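Local coordinates for DNA repair and telomere maintenance protein nbs1 (Schizosaccharomyces pombe, PDB 3HUF) that acts as the adaptor subunit of the MRN complex in double-strand break repair, using its FHA and BRCT domains to bind phosphorylated partners such as Ctp1, at residues V29-D32 against I36-I39; A48-L53 against L98-G103; L53-K58 against G64-E69; N110-S115 against I192-L197; I118-D121 against M125-Q128. All blocks are in the same frame, centred on the assembly; numbering follows the deposited sequence.

Contacts 1, 2 and 3 all lie in the FHA domain and reach its five-stranded sheet. Contact 1, at one edge, closes first along the chain; contact 2 then spans the two sheets of the sandwich, with contact 3 nested inside the loop it closes, the two sharing Leu53. Contacts 2 and 4 meet through the neighbouring strands 97-102 and 109-113, their centres about 15 Å apart. Contact 4 ties that second sheet to the loop after helix 178-184, enclosing contact 5, which lies in BRCT 1. Contacts 1 and 5 are farthest apart, about 35 Å between centres, so the set runs from the FHA sandwich into the first BRCT domain.

Contact 1: residues V29-D32 against I36-I39; sequences VSDD and IQVI
Gln37 runs its side chain past the carbonyl of Val29, and Asp31 takes hold of its backbone. From the strand, Gln37 CB points at the loop; its 2.9 Å from Val29 O is uncomfortably short, and the exact value is doubtful. With CG anti to the backbone N (chi1 -174°) and the chain extended beyond it, the following atoms stay beside the same oxygen: CG and then CD each lie 3.3 Å from Val29 O. NE2 is still 3.5 Å from Val29 O, but its bond goes to Arg27 O, and OE1 accepts from Lys12 NZ. Val29 CG1 in turn packs on Ile36 O at 3.4 Å.

The Asp31 side chain crosses that of Gln37 at about a right angle. Its OD1 accepts the N-H of Gln37 at 2.9 Å in a nearly straight bond, although the donor sits well above the carboxylate plane. A water stands 2.8 Å from Asp31 OD1 and 2.7 Å from Gln37 O, a second route between the loop and the end of strand 35-37, at the edge of the FHA sheet. Lys12 also forms a salt bridge with Asp31 OD2, so one ammonium bridges loop carboxylate and strand amide; its positive charge would be expected to favour an ionised Asp31.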
# COMPACT_ATOMS: atom_id res chain seq x y z
N VAL A 29 25.65 17.60 13.43
CA VAL A 29 24.25 17.52 13.78
C VAL A 29 24.06 16.08 14.26
O VAL A 29 24.69 15.17 13.72
CB VAL A 29 23.39 17.94 12.52
CG1 VAL A 29 22.36 16.91 12.09
CG2 VAL A 29 22.79 19.35 12.69
N SER A 30 23.28 15.84 15.30
CA SER A 30 23.14 14.45 15.76
C SER A 30 21.83 13.82 15.33
O SER A 30 20.77 14.45 15.39
CB SER A 30 23.42 14.29 17.27
OG SER A 30 22.55 15.07 18.07
N ASP A 31 21.91 12.56 14.90
CA ASP A 31 20.77 11.81 14.40
C ASP A 31 19.64 11.67 15.41
O ASP A 31 19.68 10.81 16.29
CB ASP A 31 21.21 10.41 13.98
CG ASP A 31 22.20 10.44 12.86
OD1 ASP A 31 21.86 10.96 11.78
OD2 ASP A 31 23.32 9.94 13.05
N ASP A 32 18.64 12.54 15.29
CA ASP A 32 17.42 12.37 16.06
C ASP A 32 16.22 12.54 15.16
O ASP A 32 16.36 12.67 13.94
CB ASP A 32 17.37 13.29 17.30
CG ASP A 32 17.55 14.76 16.97
OD1 ASP A 32 17.15 15.20 15.88
OD2 ASP A 32 18.08 15.49 17.85
N ILE A 36 19.70 14.85 10.67
CA ILE A 36 20.40 13.77 9.98
C ILE A 36 21.85 14.19 9.82
O ILE A 36 22.16 15.17 9.13
CB ILE A 36 19.76 13.48 8.57
CG1 ILE A 36 18.25 13.19 8.68
CG2 ILE A 36 20.45 12.32 7.87
CD1 ILE A 36 17.51 13.25 7.36
N GLN A 37 22.74 13.44 10.47
CA GLN A 37 24.17 13.66 10.35
C GLN A 37 24.75 12.97 9.11
O GLN A 37 24.56 11.76 8.90
CB GLN A 37 24.93 13.15 11.59
CG GLN A 37 26.41 13.49 11.53
CD GLN A 37 27.16 13.15 12.82
OE1 GLN A 37 26.98 12.09 13.41
NE2 GLN A 37 28.01 14.06 13.25
N VAL A 38 25.48 13.76 8.32
CA VAL A 38 26.12 13.27 7.12
C VAL A 38 27.54 13.79 7.16
O VAL A 38 27.75 15.00 7.05
CB VAL A 38 25.42 13.78 5.84
CG1 VAL A 38 25.94 13.01 4.63
CG2 VAL A 38 23.92 13.62 5.94
N ILE A 39 28.50 12.89 7.31
CA ILE A 39 29.89 13.30 7.53
C ILE A 39 30.74 13.23 6.26
O ILE A 39 30.94 12.16 5.69
CB ILE A 39 30.55 12.48 8.64
CG1 ILE A 39 29.60 12.40 9.86
CG2 ILE A 39 31.92 13.08 9.00
CD1 ILE A 39 30.09 11.51 10.97
O HOH W 1 23.68 9.57 10.12

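Contact 2: residues A48-L53 against L98-G103; sequences ARFTIL and LKIQLG
Phe50 and Ile100 are brought together with matching first torsions: Phe50 CG stands anti to its own carbonyl carbon (chi1 -63°), and Ile100 CG1 does the same (chi1 -60°). The side chains come from opposite directions, and the isoleucine's methyls reach the CZ corner of the ring. Phe50 CZ lies 4.0 Å from Ile100 CD1 and 4.1 Å from Ile100 CG2, so both branches of the isoleucine gather round a single ring atom. CD1 comes to the ring obliquely. Two residues back from Phe50 and two on from Ile100, Ala48 CB touches Leu102 CD2 at 4.1 Å; the short methyl of the alanine is met by the longer leucine.

All four residues are buried, and the contact rests on dispersion and the exclusion of water. The backbones keep well apart, with Ala48 CA and Leu102 CA 7.8 Å from each other, as expected for strands that face one another across a sandwich and do not pair. The Phe50 ring also meets that of Phe68 on the adjacent strand 68-72, with the planes about 55° apart, extending the apolar layer.

This is the core of the FHA beta sandwich. Strand 48-52 sits in the mixed sheet between strands 21-26 and 68-72, whereas strand 97-102 belongs to the antiparallel sheet opposite, between strands 79-81 and 109-113, where Leu102 also packs on Ile109.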
# COMPACT_ATOMS: atom_id res chain seq x y z
N ALA A 48 21.57 21.27 4.68
CA ALA A 48 20.30 21.26 3.97
C ALA A 48 19.12 21.07 4.91
O ALA A 48 19.26 20.50 6.00
CB ALA A 48 20.30 20.14 2.90
N ARG A 49 17.96 21.55 4.48
CA ARG A 49 16.70 21.19 5.10
C ARG A 49 15.89 20.35 4.12
O ARG A 49 15.77 20.71 2.96
CB ARG A 49 15.94 22.45 5.50
CG ARG A 49 14.59 22.16 6.12
CD ARG A 49 13.79 23.45 6.38
NE ARG A 49 14.60 24.45 7.08
CZ ARG A 49 14.75 24.52 8.41
NH1 ARG A 49 14.13 23.65 9.22
NH2 ARG A 49 15.53 25.47 8.92
N PHE A 50 15.41 19.20 4.58
CA PHE A 50 14.49 18.36 3.84
C PHE A 50 13.15 18.51 4.53
O PHE A 50 13.05 18.30 5.74
CB PHE A 50 14.86 16.88 3.93
CG PHE A 50 16.20 16.50 3.35
CD1 PHE A 50 16.95 17.39 2.58
CD2 PHE A 50 16.68 15.23 3.56
CE1 PHE A 50 18.18 17.01 2.06
CE2 PHE A 50 17.90 14.82 3.03
CZ PHE A 50 18.65 15.70 2.28
N THR A 51 12.12 18.86 3.77
CA THR A 51 10.76 18.99 4.28
C THR A 51 9.90 18.04 3.47
O THR A 51 9.91 18.08 2.24
CB THR A 51 10.19 20.43 4.17
OG1 THR A 51 11.07 21.34 4.85
CG2 THR A 51 8.81 20.54 4.82
N ILE A 52 9.23 17.13 4.16
CA ILE A 52 8.37 16.18 3.49
C ILE A 52 6.95 16.58 3.85
O ILE A 52 6.62 16.70 5.03
CB ILE A 52 8.70 14.74 3.88
CG1 ILE A 52 10.13 14.44 3.41
CG2 ILE A 52 7.68 13.76 3.25
CD1 ILE A 52 10.66 13.14 3.89
N LEU A 53 6.12 16.83 2.84
CA LEU A 53 4.74 17.18 3.14
C LEU A 53 3.96 15.91 3.42
O LEU A 53 4.32 14.83 2.99
CB LEU A 53 4.07 18.03 2.05
CG LEU A 53 4.76 19.34 1.66
CD1 LEU A 53 3.95 20.09 0.59
CD2 LEU A 53 5.05 20.23 2.90
N LEU A 98 15.34 10.30 -5.73
CA LEU A 98 16.13 11.54 -5.63
C LEU A 98 17.57 11.24 -5.24
O LEU A 98 17.84 10.51 -4.28
CB LEU A 98 15.48 12.51 -4.62
CG LEU A 98 13.98 12.83 -4.70
CD1 LEU A 98 13.56 13.70 -3.56
CD2 LEU A 98 13.58 13.49 -6.04
N LYS A 99 18.51 11.80 -6.01
CA LYS A 99 19.92 11.65 -5.75
C LYS A 99 20.39 13.02 -5.27
O LYS A 99 20.36 13.98 -6.02
CB LYS A 99 20.61 11.21 -7.05
CG LYS A 99 22.10 11.07 -7.01
CD LYS A 99 22.65 10.67 -8.40
CE LYS A 99 23.78 11.60 -8.85
NZ LYS A 99 25.15 10.98 -8.64
N ILE A 100 20.74 13.12 -3.99
CA ILE A 100 20.98 14.41 -3.37
C ILE A 100 22.46 14.50 -3.02
O ILE A 100 22.99 13.69 -2.22
CB ILE A 100 20.13 14.61 -2.09
CG1 ILE A 100 18.63 14.52 -2.42
CG2 ILE A 100 20.48 15.92 -1.40
CD1 ILE A 100 17.76 14.07 -1.26
N GLN A 101 23.13 15.47 -3.65
CA GLN A 101 24.54 15.74 -3.43
C GLN A 101 24.72 16.97 -2.55
O GLN A 101 24.27 18.07 -2.88
CB GLN A 101 25.28 15.95 -4.76
CG GLN A 101 26.79 15.94 -4.65
CD GLN A 101 27.50 16.42 -5.92
OE1 GLN A 101 26.94 16.38 -7.02
NE2 GLN A 101 28.74 16.86 -5.77
N LEU A 102 25.38 16.78 -1.42
CA LEU A 102 25.67 17.86 -0.50
C LEU A 102 27.09 18.29 -0.73
O LEU A 102 28.03 17.49 -0.59
CB LEU A 102 25.48 17.41 0.93
CG LEU A 102 24.12 16.79 1.25
CD1 LEU A 102 24.06 16.51 2.72
CD2 LEU A 102 22.96 17.72 0.83
N GLY A 103 27.25 19.56 -1.10
CA GLY A 103 28.58 20.12 -1.30
C GLY A 103 29.26 19.45 -2.48
O GLY A 103 28.67 19.32 -3.56

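Contact 3: residues L53-K58 against G64-E69; sequences LTPSEK and GPCEFE
Leu53 and Glu67 lie side by side and point the same way, so the leucine runs along the aliphatic part of the glutamate. Leu53 CD1 comes within 3.9 Å of Glu67 CB and 3.6 Å of Glu67 OE1. Glu69, whose chain is extended, crosses Leu53 obliquely and brings OE2 to 3.5 Å from the same methyl, Leu53 CD1. The two carboxylates thus converge over Leu53, Glu67 OE1 and Glu69 OE2 being only 2.7 Å apart; a spacing so short suggests that one of the acids may be protonated.

Between the backbones, Leu53 N donates to Glu67 O at 2.8 Å. This bond continues the antiparallel pairing of the FHA strands 48-52 and 68-72 beyond the end of the first; the intervening chain leaves the sheet to form helix 57-62. A water then takes over the link, giving a proton to Thr54 O and accepting one from Glu67 N.

The CB of Cys66 points toward the other segment. Its SG, anti to the carbonyl carbon (chi1 -71°), lies against the proline ring, 3.7 Å from Pro55 CD, while Trp113 of strand 109-113 and Ile52 of strand 48-52 also pack on Cys66.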
# COMPACT_ATOMS: atom_id res chain seq x y z
N LEU A 53 6.12 16.83 2.84
CA LEU A 53 4.74 17.18 3.14
C LEU A 53 3.96 15.91 3.42
O LEU A 53 4.32 14.83 2.99
CB LEU A 53 4.07 18.03 2.05
CG LEU A 53 4.76 19.34 1.66
CD1 LEU A 53 3.95 20.09 0.59
CD2 LEU A 53 5.05 20.23 2.90
N THR A 54 2.89 16.07 4.16
CA THR A 54 1.96 15.02 4.50
C THR A 54 1.19 14.60 3.18
O THR A 54 1.13 15.37 2.22
CB THR A 54 1.11 15.66 5.63
OG1 THR A 54 1.00 14.82 6.79
CG2 THR A 54 -0.14 16.27 5.17
N PRO A 55 0.69 13.36 3.09
CA PRO A 55 0.07 12.99 1.80
C PRO A 55 -1.31 13.61 1.51
O PRO A 55 -2.00 14.01 2.44
CB PRO A 55 -0.03 11.46 1.89
CG PRO A 55 -0.08 11.17 3.37
CD PRO A 55 0.73 12.24 4.05
N SER A 56 -1.69 13.71 0.24
CA SER A 56 -3.06 14.12 -0.10
C SER A 56 -3.88 12.89 -0.42
O SER A 56 -3.32 11.81 -0.63
CB SER A 56 -3.11 15.11 -1.27
OG SER A 56 -1.90 15.86 -1.39
N GLU A 57 -5.19 13.06 -0.49
CA GLU A 57 -6.11 11.96 -0.75
C GLU A 57 -5.84 11.34 -2.12
O GLU A 57 -5.88 10.13 -2.27
CB GLU A 57 -7.57 12.42 -0.62
CG GLU A 57 -8.57 11.24 -0.48
CD GLU A 57 -8.05 10.09 0.43
OE1 GLU A 57 -7.88 10.33 1.65
OE2 GLU A 57 -7.81 8.96 -0.07
N LYS A 58 -5.50 12.18 -3.09
CA LYS A 58 -5.15 11.74 -4.43
C LYS A 58 -4.04 10.73 -4.51
O LYS A 58 -4.07 9.86 -5.38
CB LYS A 58 -4.86 12.93 -5.34
CG LYS A 58 -3.57 13.66 -5.09
CD LYS A 58 -3.58 14.98 -5.83
CE LYS A 58 -2.31 15.74 -5.57
NZ LYS A 58 -2.48 17.16 -5.96
N GLY A 64 1.37 8.16 -5.86
CA GLY A 64 2.42 9.19 -5.89
C GLY A 64 3.03 9.39 -4.50
O GLY A 64 2.39 9.06 -3.48
N PRO A 65 4.27 9.92 -4.44
CA PRO A 65 4.95 10.13 -3.17
C PRO A 65 4.52 11.42 -2.46
O PRO A 65 3.96 12.35 -3.07
CB PRO A 65 6.42 10.26 -3.61
CG PRO A 65 6.35 10.95 -4.93
CD PRO A 65 5.12 10.35 -5.60
N CYS A 66 4.81 11.49 -1.16
CA CYS A 66 4.69 12.76 -0.45
C CYS A 66 5.70 13.73 -1.05
O CYS A 66 6.81 13.32 -1.42
CB CYS A 66 5.02 12.57 1.02
SG CYS A 66 3.76 11.65 1.93
N GLU A 67 5.29 14.99 -1.18
CA GLU A 67 6.18 16.01 -1.74
C GLU A 67 7.43 16.15 -0.87
O GLU A 67 7.35 16.27 0.37
CB GLU A 67 5.48 17.37 -1.83
CG GLU A 67 6.32 18.46 -2.47
CD GLU A 67 5.50 19.67 -2.77
OE1 GLU A 67 5.92 20.80 -2.39
OE2 GLU A 67 4.41 19.50 -3.37
N PHE A 68 8.58 16.11 -1.53
CA PHE A 68 9.88 16.15 -0.85
C PHE A 68 10.54 17.46 -1.27
O PHE A 68 10.78 17.70 -2.45
CB PHE A 68 10.69 14.93 -1.32
CG PHE A 68 11.89 14.59 -0.46
CD1 PHE A 68 11.96 13.36 0.20
CD2 PHE A 68 12.98 15.48 -0.34
CE1 PHE A 68 13.07 13.02 0.97
CE2 PHE A 68 14.10 15.13 0.41
CZ PHE A 68 14.14 13.91 1.07
N GLU A 69 10.83 18.33 -0.29
CA GLU A 69 11.45 19.62 -0.57
C GLU A 69 12.85 19.69 0.03
O GLU A 69 13.10 19.13 1.09
CB GLU A 69 10.58 20.75 -0.01
CG GLU A 69 9.14 20.57 -0.36
CD GLU A 69 8.20 21.49 0.38
OE1 GLU A 69 8.59 22.06 1.41
OE2 GLU A 69 7.06 21.63 -0.07
O HOH W 2 2.57 15.60 -0.27

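Contact 4: residues N110-S115 against I192-L197; sequences NAYWRS and IEDASL. With SCN (thiocyanate ion), chain E.
Asp194, in a type II beta turn running from Glu193 to Ser196, reaches across to Tyr112 and Arg114, on and just beyond the end of strand 109-113. Its carboxylate is shared between the two. Tyr112 OH donates to Asp194 OD2 at 2.6 Å, approaching from well above the carboxylate plane (66° out of it), while OD2 itself lies at the edge of the tyrosine ring. Tyr112 has its CG between backbone N and carbonyl carbon (chi1 48°), the crowded position, which lets the hydroxyl at the end of the side chain reach the aspartate.

Arg114 comes in differently. Its guanidinium is nearly coplanar with the carboxylate, the planes 26° apart, and NE donates to the syn lone pair of Asp194 OD1 at 3.2 Å, the hydrogen bond within the salt bridge. NH2 adds two weak bonds, to OD1 at 3.3 Å and to OD2 at 3.4 Å.

Strand 109-113 is paired between strands 2-6 and 97-102 in the antiparallel sheet of the FHA sandwich, whereas the turn lies in the loop between helices 178-184 and 198-209, so the tyrosine bond and the salt bridge together join that loop to the FHA sheet and the chain just beyond its strand. The turn is braced by Ser196 OG, which donates to Glu193 O at 2.8 Å. Asp194 N also bonds to Ser15 OG, beyond both segments.

A thiocyanate ion, probably from the crystallisation liquor, lies beside the bridge. Leu197 N donates to its nitrogen at 3.0 Å, and its sulfur lies at the guanidinium edge, 3.5 Å from Arg114 CD.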
# COMPACT_ATOMS: atom_id res chain seq x y z
N ASN A 110 20.74 8.96 -1.38
CA ASN A 110 19.73 8.44 -2.28
C ASN A 110 18.39 8.25 -1.57
O ASN A 110 18.24 7.35 -0.72
CB ASN A 110 20.23 7.14 -2.92
CG ASN A 110 21.64 7.29 -3.49
OD1 ASN A 110 21.93 8.24 -4.23
ND2 ASN A 110 22.52 6.35 -3.15
N ALA A 111 17.42 9.11 -1.93
CA ALA A 111 16.06 9.04 -1.41
C ALA A 111 15.16 8.34 -2.42
O ALA A 111 15.23 8.60 -3.62
CB ALA A 111 15.52 10.46 -1.08
N TYR A 112 14.37 7.39 -1.93
CA TYR A 112 13.46 6.65 -2.77
C TYR A 112 12.16 6.40 -2.02
O TYR A 112 12.14 6.28 -0.80
CB TYR A 112 14.03 5.33 -3.29
CG TYR A 112 14.68 4.47 -2.23
CD1 TYR A 112 13.97 3.41 -1.63
CD2 TYR A 112 15.98 4.71 -1.81
CE1 TYR A 112 14.55 2.60 -0.63
CE2 TYR A 112 16.57 3.92 -0.80
CZ TYR A 112 15.85 2.86 -0.23
OH TYR A 112 16.44 2.08 0.74
N TRP A 113 11.09 6.35 -2.79
CA TRP A 113 9.77 6.15 -2.23
C TRP A 113 9.46 4.66 -2.31
O TRP A 113 9.62 4.05 -3.37
CB TRP A 113 8.76 6.97 -3.05
CG TRP A 113 7.33 6.77 -2.68
CD1 TRP A 113 6.40 6.00 -3.33
CD2 TRP A 113 6.65 7.38 -1.58
NE1 TRP A 113 5.19 6.08 -2.68
CE2 TRP A 113 5.30 6.93 -1.62
CE3 TRP A 113 7.04 8.26 -0.56
CZ2 TRP A 113 4.35 7.35 -0.68
CZ3 TRP A 113 6.08 8.67 0.39
CH2 TRP A 113 4.75 8.21 0.32
N ARG A 114 9.04 4.08 -1.19
CA ARG A 114 8.50 2.73 -1.18
C ARG A 114 6.97 2.85 -1.16
O ARG A 114 6.44 3.59 -0.33
CB ARG A 114 8.98 1.97 0.06
CG ARG A 114 8.63 0.47 0.10
CD ARG A 114 9.42 -0.33 1.21
NE ARG A 114 10.87 -0.47 0.98
CZ ARG A 114 11.43 -1.27 0.08
NH1 ARG A 114 10.66 -2.01 -0.73
NH2 ARG A 114 12.76 -1.33 -0.05
N SER A 115 6.29 2.14 -2.06
CA SER A 115 4.83 2.12 -2.13
C SER A 115 4.20 1.59 -0.86
O SER A 115 4.58 0.54 -0.35
CB SER A 115 4.35 1.23 -3.28
OG SER A 115 4.64 1.83 -4.51
N ILE A 192 14.47 4.53 12.31
CA ILE A 192 14.48 3.15 11.88
C ILE A 192 14.84 3.09 10.40
O ILE A 192 14.65 4.05 9.68
CB ILE A 192 13.08 2.50 12.12
CG1 ILE A 192 11.99 3.29 11.39
CG2 ILE A 192 12.81 2.36 13.66
CD1 ILE A 192 10.59 2.75 11.61
N GLU A 193 15.34 1.94 9.99
CA GLU A 193 15.86 1.71 8.67
C GLU A 193 14.79 1.26 7.68
O GLU A 193 13.69 0.89 8.06
CB GLU A 193 16.98 0.67 8.79
CG GLU A 193 18.16 1.15 9.65
CD GLU A 193 19.42 0.34 9.43
OE1 GLU A 193 20.04 0.48 8.35
OE2 GLU A 193 19.80 -0.42 10.35
N ASP A 194 15.15 1.30 6.40
CA ASP A 194 14.34 0.86 5.28
C ASP A 194 13.65 -0.48 5.57
O ASP A 194 14.26 -1.39 6.11
CB ASP A 194 15.28 0.70 4.09
CG ASP A 194 14.57 0.38 2.78
OD1 ASP A 194 13.34 0.48 2.69
OD2 ASP A 194 15.27 0.04 1.82
N ALA A 195 12.39 -0.58 5.19
CA ALA A 195 11.62 -1.83 5.27
C ALA A 195 11.30 -2.29 6.68
O ALA A 195 10.90 -3.43 6.87
CB ALA A 195 12.30 -2.94 4.48
N SER A 196 11.46 -1.41 7.67
CA SER A 196 11.21 -1.78 9.07
C SER A 196 9.78 -2.19 9.46
O SER A 196 9.60 -2.96 10.39
CB SER A 196 11.61 -0.64 10.00
OG SER A 196 12.98 -0.71 10.24
N LEU A 197 8.79 -1.65 8.78
CA LEU A 197 7.38 -1.87 9.12
C LEU A 197 6.68 -2.90 8.23
O LEU A 197 5.57 -3.35 8.55
CB LEU A 197 6.61 -0.53 9.07
CG LEU A 197 7.28 0.69 9.75
CD1 LEU A 197 6.57 2.02 9.43
CD2 LEU A 197 7.39 0.47 11.25
S SCN E . 9.75 1.60 4.17
C SCN E . 8.89 0.71 5.41
N SCN E . 8.58 -0.00 6.31

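Contact 5: residues I118-D121 against M125-Q128; sequences IQFD and MLSQ
Phe120, the last residue of strand 118-120, and Leu126, in the first turn of helix 123-134, bring their CA atoms to 5.8 Å, the chain having folded back on itself through a short connection. Phe120 CB is directed toward the helix, and the ring lies against its backbone. Leu126 CA sits over one face of the ring, 4.2 Å from the centroid and 19° off the normal, a CH-pi contact displaced toward the rim.

The leucine side chain follows on the same side of the ring plane. Its CG is anti to the backbone N (chi1 -178°), which carries Leu126 CD1 to 3.7 Å from Phe120 CD1. Also on that side, Met125 contributes its CB, 3.8 Å from Phe120 CD2 and oblique to the ring, and the side chains of Phe120 and Met125 cross at about a right angle. The methionine's backbone carbonyl comes near too: Met125 O is 3.8 Å from Phe120 CE2. Further along the helix, Trp129 and Leu133 also pack on Phe120.

Strand 118-120, helix 123-134 and strand 140-141 form a beta-alpha-beta unit of BRCT 1, whose two strands are parallel neighbours in the four-stranded sheet; Thr140 touches both Phe120 and Leu126. Since the grip consists of methyl, methylene and CA-H groups on a buried aromatic ring, it relies on close fit and dispersion, and so seats the helix on the sheet without any directional polar bond between the two segments.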
# COMPACT_ATOMS: atom_id res chain seq x y z
N ILE A 118 -2.85 2.41 2.32
CA ILE A 118 -3.65 1.52 3.17
C ILE A 118 -5.15 1.77 2.97
O ILE A 118 -5.65 2.86 3.22
CB ILE A 118 -3.23 1.62 4.67
CG1 ILE A 118 -1.80 1.10 4.88
CG2 ILE A 118 -4.21 0.85 5.55
CD1 ILE A 118 -1.33 1.05 6.33
N GLN A 119 -5.86 0.74 2.49
CA GLN A 119 -7.31 0.83 2.36
C GLN A 119 -7.98 0.32 3.62
O GLN A 119 -7.52 -0.66 4.19
CB GLN A 119 -7.81 0.04 1.15
CG GLN A 119 -9.35 0.04 1.00
CD GLN A 119 -9.81 -0.63 -0.26
OE1 GLN A 119 -9.10 -1.45 -0.82
NE2 GLN A 119 -11.00 -0.27 -0.74
N PHE A 120 -9.04 1.00 4.06
CA PHE A 120 -9.80 0.58 5.23
C PHE A 120 -11.15 0.08 4.78
O PHE A 120 -11.68 0.53 3.77
CB PHE A 120 -10.02 1.74 6.20
CG PHE A 120 -8.82 2.04 7.04
CD1 PHE A 120 -7.73 2.73 6.49
CD2 PHE A 120 -8.78 1.65 8.38
CE1 PHE A 120 -6.62 3.04 7.26
CE2 PHE A 120 -7.67 1.94 9.17
CZ PHE A 120 -6.58 2.63 8.60
N ASP A 121 -11.71 -0.87 5.52
CA ASP A 121 -12.99 -1.44 5.12
C ASP A 121 -14.15 -0.70 5.76
O ASP A 121 -15.30 -0.96 5.45
CB ASP A 121 -13.04 -2.90 5.50
CG ASP A 121 -14.08 -3.67 4.70
OD1 ASP A 121 -14.46 -3.22 3.59
OD2 ASP A 121 -14.50 -4.71 5.21
N MET A 125 -13.35 3.36 11.15
CA MET A 125 -11.97 2.90 11.25
C MET A 125 -11.01 3.86 10.55
O MET A 125 -9.99 4.26 11.11
CB MET A 125 -11.85 1.52 10.62
CG MET A 125 -12.28 0.40 11.52
SD MET A 125 -10.82 -0.46 12.10
CE MET A 125 -10.95 -1.97 11.14
N LEU A 126 -11.34 4.24 9.32
CA LEU A 126 -10.59 5.23 8.58
C LEU A 126 -10.45 6.54 9.36
O LEU A 126 -9.35 7.05 9.50
CB LEU A 126 -11.21 5.48 7.20
CG LEU A 126 -10.48 6.47 6.27
CD1 LEU A 126 -9.01 6.13 6.10
CD2 LEU A 126 -11.14 6.56 4.93
N SER A 127 -11.55 7.07 9.90
CA SER A 127 -11.51 8.35 10.61
C SER A 127 -10.70 8.27 11.90
O SER A 127 -10.10 9.25 12.33
CB SER A 127 -12.93 8.82 10.95
OG SER A 127 -13.49 7.98 11.94
N GLN A 128 -10.66 7.10 12.52
CA GLN A 128 -9.89 6.96 13.73
C GLN A 128 -8.37 6.83 13.48
O GLN A 128 -7.57 7.36 14.25
CB GLN A 128 -10.46 5.84 14.60
CG GLN A 128 -9.55 4.68 14.87
CD GLN A 128 -10.03 3.85 16.04
OE1 GLN A 128 -11.24 3.65 16.22
NE2 GLN A 128 -9.09 3.37 16.85